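Local structure of probable porin (4FSP) at residues F306-D311 / V380-T385. The protein is a probable outer-membrane porin of the OprD family, expected to let small solutes cross the membrane through its beta-barrel. Sequence-based numbering, arbitrary orientation.
Sequences FGQYND and VWRNAT
Q308 reaches from a loop folded into the OprD-type beta-barrel and lays its side chain against R382 and A384 on the inner face of strand 378-388. The packing is tight around the amide. With CG anti to the backbone N (chi1 180°) and the chain extended beyond it, the amide is carried right up to the strand, where OE1 lies 3.3 Å from R382 CB and 3.6 Å from A384 CB. The small methyl of A384 suits this place, because a flat amide can lie close against it. Glutamine is long enough to span from loop to strand, and its NH2 can serve two acceptors. The carboxylate of E396 (OE2), on the adjacent strand 394-406, is the stronger partner of NE2; the lesser bond runs 3.2 Å to R382 O, bent to 136° at the hydrogen and arriving from above the carbonyl plane.

Farther along, the contact loosens and water takes over. R382, long and bent at chi3, runs past Q308 in the opposite direction and brings its guanidinium alongside Q308 CB and CG. CG lies over one face, toward its rim, and the Q308 amide plane is turned 42° from that of the guanidinium. Five N-H groups suit arginine to bridging several acceptors: NH1 meets Y400 OH and a water bound to Q308 O. A second water lies at the guanidinium edge, in its plane, accepting from R382 NH2 at 3.3 Å.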
ATOM      1  N   PHE A 306       8.779  -2.554   6.392  1.00 25.02           N
ATOM      2  CA  PHE A 306       7.457  -2.404   6.987  1.00 26.80           C
ATOM      3  C   PHE A 306       6.913  -3.798   7.119  1.00 26.41           C
ATOM      4  O   PHE A 306       6.764  -4.503   6.118  1.00 28.11           O
ATOM      5  CB  PHE A 306       6.548  -1.572   6.076  1.00 30.80           C
ATOM      6  CG  PHE A 306       5.084  -1.684   6.406  1.00 31.33           C
ATOM      7  CD1 PHE A 306       4.604  -1.310   7.655  1.00 31.07           C
ATOM      8  CD2 PHE A 306       4.186  -2.150   5.460  1.00 27.87           C
ATOM      9  CE1 PHE A 306       3.257  -1.421   7.957  1.00 32.41           C
ATOM     10  CE2 PHE A 306       2.843  -2.255   5.752  1.00 23.74           C
ATOM     11  CZ  PHE A 306       2.371  -1.889   7.004  1.00 24.21           C
ATOM     12  N   GLY A 307       6.644  -4.222   8.348  1.00 26.82           N
ATOM     13  CA  GLY A 307       6.183  -5.585   8.564  1.00 24.56           C
ATOM     14  C   GLY A 307       4.677  -5.673   8.749  1.00 33.30           C
ATOM     15  O   GLY A 307       3.924  -4.748   8.382  1.00 36.75           O
ATOM     16  N   GLN A 308       4.237  -6.791   9.314  1.00 30.34           N
ATOM     17  CA  GLN A 308       2.822  -7.009   9.599  1.00 31.85           C
ATOM     18  C   GLN A 308       2.373  -6.053  10.698  1.00 30.82           C
ATOM     19  O   GLN A 308       1.219  -5.638  10.727  1.00 34.55           O
ATOM     20  CB  GLN A 308       2.564  -8.474   9.998  1.00 25.16           C
ATOM     21  CG  GLN A 308       1.098  -8.821  10.325  1.00 27.17           C
ATOM     22  CD  GLN A 308       0.905 -10.281  10.746  1.00 33.34           C
ATOM     23  OE1 GLN A 308       1.596 -11.184  10.251  1.00 35.04           O
ATOM     24  NE2 GLN A 308      -0.041 -10.518  11.665  1.00 32.47           N
ATOM     25  N   TYR A 309       3.291  -5.680  11.589  1.00 30.27           N
ATOM     26  CA  TYR A 309       2.928  -4.794  12.696  1.00 29.49           C
ATOM     27  C   TYR A 309       3.712  -3.476  12.709  1.00 39.56           C
ATOM     28  O   TYR A 309       3.124  -2.398  12.790  1.00 42.15           O
ATOM     29  CB  TYR A 309       3.104  -5.504  14.039  1.00 29.37           C
ATOM     30  CG  TYR A 309       2.702  -4.640  15.210  1.00 36.55           C
ATOM     31  CD1 TYR A 309       1.371  -4.301  15.419  1.00 41.71           C
ATOM     32  CD2 TYR A 309       3.648  -4.159  16.103  1.00 36.11           C
ATOM     33  CE1 TYR A 309       0.993  -3.504  16.490  1.00 46.03           C
ATOM     34  CE2 TYR A 309       3.281  -3.363  17.176  1.00 37.41           C
ATOM     35  CZ  TYR A 309       1.952  -3.038  17.366  1.00 46.06           C
ATOM     36  OH  TYR A 309       1.588  -2.249  18.437  1.00 44.63           O
ATOM     37  N   ASN A 310       5.037  -3.557  12.657  1.00 31.25           N
ATOM     38  CA  ASN A 310       5.859  -2.366  12.882  1.00 32.73           C
ATOM     39  C   ASN A 310       6.401  -1.811  11.579  1.00 28.38           C
ATOM     40  O   ASN A 310       6.554  -2.547  10.594  1.00 29.31           O
ATOM     41  CB  ASN A 310       7.018  -2.663  13.841  1.00 33.47           C
ATOM     42  CG  ASN A 310       7.757  -1.401  14.286  1.00 38.97           C
ATOM     43  OD1 ASN A 310       7.137  -0.427  14.736  1.00 35.65           O
ATOM     44  ND2 ASN A 310       9.088  -1.418  14.163  1.00 28.47           N
ATOM     45  N   ASP A 311       6.702  -0.517  11.580  1.00 28.51           N
ATOM     46  CA  ASP A 311       7.179   0.151  10.367  1.00 29.43           C
ATOM     47  C   ASP A 311       8.618   0.644  10.519  1.00 24.33           C
ATOM     48  O   ASP A 311       9.174   1.258   9.612  1.00 25.09           O
ATOM     49  CB  ASP A 311       6.249   1.311  10.006  1.00 24.85           C
ATOM     50  CG  ASP A 311       6.115   2.329  11.129  1.00 29.89           C
ATOM     51  OD1 ASP A 311       6.795   2.177  12.168  1.00 30.44           O
ATOM     52  OD2 ASP A 311       5.331   3.297  10.974  1.00 25.30           O
ATOM     53  N   VAL A 380      -5.134 -17.590   3.780  1.00 39.74           N
ATOM     54  CA  VAL A 380      -3.911 -16.878   4.090  1.00 43.18           C
ATOM     55  C   VAL A 380      -3.771 -16.803   5.599  1.00 44.24           C
ATOM     56  O   VAL A 380      -4.735 -16.482   6.303  1.00 43.39           O
ATOM     57  CB  VAL A 380      -3.899 -15.447   3.488  1.00 43.75           C
ATOM     58  CG1 VAL A 380      -2.595 -14.746   3.836  1.00 37.49           C
ATOM     59  CG2 VAL A 380      -4.062 -15.493   1.971  1.00 28.60           C
ATOM     60  N   TRP A 381      -2.570 -17.112   6.084  1.00 35.25           N
ATOM     61  CA  TRP A 381      -2.267 -17.026   7.503  1.00 33.10           C
ATOM     62  C   TRP A 381      -1.044 -16.146   7.674  1.00 36.26           C
ATOM     63  O   TRP A 381       0.036 -16.479   7.173  1.00 36.17           O
ATOM     64  CB  TRP A 381      -1.974 -18.419   8.072  1.00 38.47           C
ATOM     65  CG  TRP A 381      -1.604 -18.417   9.529  1.00 46.77           C
ATOM     66  CD1 TRP A 381      -1.920 -17.462  10.450  1.00 47.22           C
ATOM     67  CD2 TRP A 381      -0.847 -19.420  10.232  1.00 44.00           C
ATOM     68  NE1 TRP A 381      -1.406 -17.806  11.681  1.00 45.56           N
ATOM     69  CE2 TRP A 381      -0.748 -19.004  11.574  1.00 48.42           C
ATOM     70  CE3 TRP A 381      -0.241 -20.625   9.853  1.00 47.14           C
ATOM     71  CZ2 TRP A 381      -0.064 -19.750  12.541  1.00 54.44           C
ATOM     72  CZ3 TRP A 381       0.434 -21.366  10.813  1.00 53.87           C
ATOM     73  CH2 TRP A 381       0.517 -20.925  12.141  1.00 57.44           C
ATOM     74  N   ARG A 382      -1.211 -15.025   8.375  1.00 38.83           N
ATOM     75  CA  ARG A 382      -0.089 -14.127   8.662  1.00 35.26           C
ATOM     76  C   ARG A 382       0.153 -14.041  10.165  1.00 42.22           C
ATOM     77  O   ARG A 382      -0.712 -13.594  10.935  1.00 42.26           O
ATOM     78  CB  ARG A 382      -0.331 -12.735   8.059  1.00 27.94           C
ATOM     79  CG  ARG A 382      -0.718 -12.786   6.585  1.00 37.38           C
ATOM     80  CD  ARG A 382      -1.066 -11.403   6.045  1.00 40.22           C
ATOM     81  NE  ARG A 382       0.072 -10.494   6.140  1.00 34.92           N
ATOM     82  CZ  ARG A 382      -0.014  -9.223   6.521  1.00 34.35           C
ATOM     83  NH1 ARG A 382      -1.203  -8.701   6.834  1.00 29.39           N
ATOM     84  NH2 ARG A 382       1.086  -8.477   6.584  1.00 27.74           N
ATOM     85  N   ASN A 383       1.332 -14.489  10.578  1.00 39.68           N
ATOM     86  CA  ASN A 383       1.688 -14.508  11.984  1.00 34.11           C
ATOM     87  C   ASN A 383       2.860 -13.582  12.266  1.00 38.10           C
ATOM     88  O   ASN A 383       3.782 -13.489  11.464  1.00 36.88           O
ATOM     89  CB  ASN A 383       2.024 -15.931  12.411  1.00 35.53           C
ATOM     90  CG  ASN A 383       2.686 -15.987  13.762  1.00 41.96           C
ATOM     91  OD1 ASN A 383       3.911 -15.898  13.867  1.00 41.28           O
ATOM     92  ND2 ASN A 383       1.884 -16.144  14.807  1.00 49.77           N
ATOM     93  N   ALA A 384       2.835 -12.896  13.405  1.00 39.27           N
ATOM     94  CA  ALA A 384       3.912 -11.967  13.722  1.00 31.71           C
ATOM     95  C   ALA A 384       4.281 -11.941  15.189  1.00 38.82           C
ATOM     96  O   ALA A 384       3.425 -12.076  16.067  1.00 37.31           O
ATOM     97  CB  ALA A 384       3.573 -10.567  13.256  1.00 28.58           C
ATOM     98  N   THR A 385       5.572 -11.743  15.430  1.00 35.52           N
ATOM     99  CA  THR A 385       6.103 -11.528  16.759  1.00 35.07           C
ATOM    100  C   THR A 385       6.854 -10.209  16.754  1.00 34.17           C
ATOM    101  O   THR A 385       7.780 -10.020  15.951  1.00 33.28           O
ATOM    102  CB  THR A 385       7.104 -12.635  17.136  1.00 34.79           C
ATOM    103  OG1 THR A 385       6.429 -13.900  17.165  1.00 43.84           O
ATOM    104  CG2 THR A 385       7.695 -12.343  18.494  1.00 34.81           C
TER
HETATM  105  O   HOH W   1       1.964  -5.312   6.892  1.00 42.04           O
HETATM  106  O   HOH W   2      -1.008  -6.147   8.609  1.00 54.81           O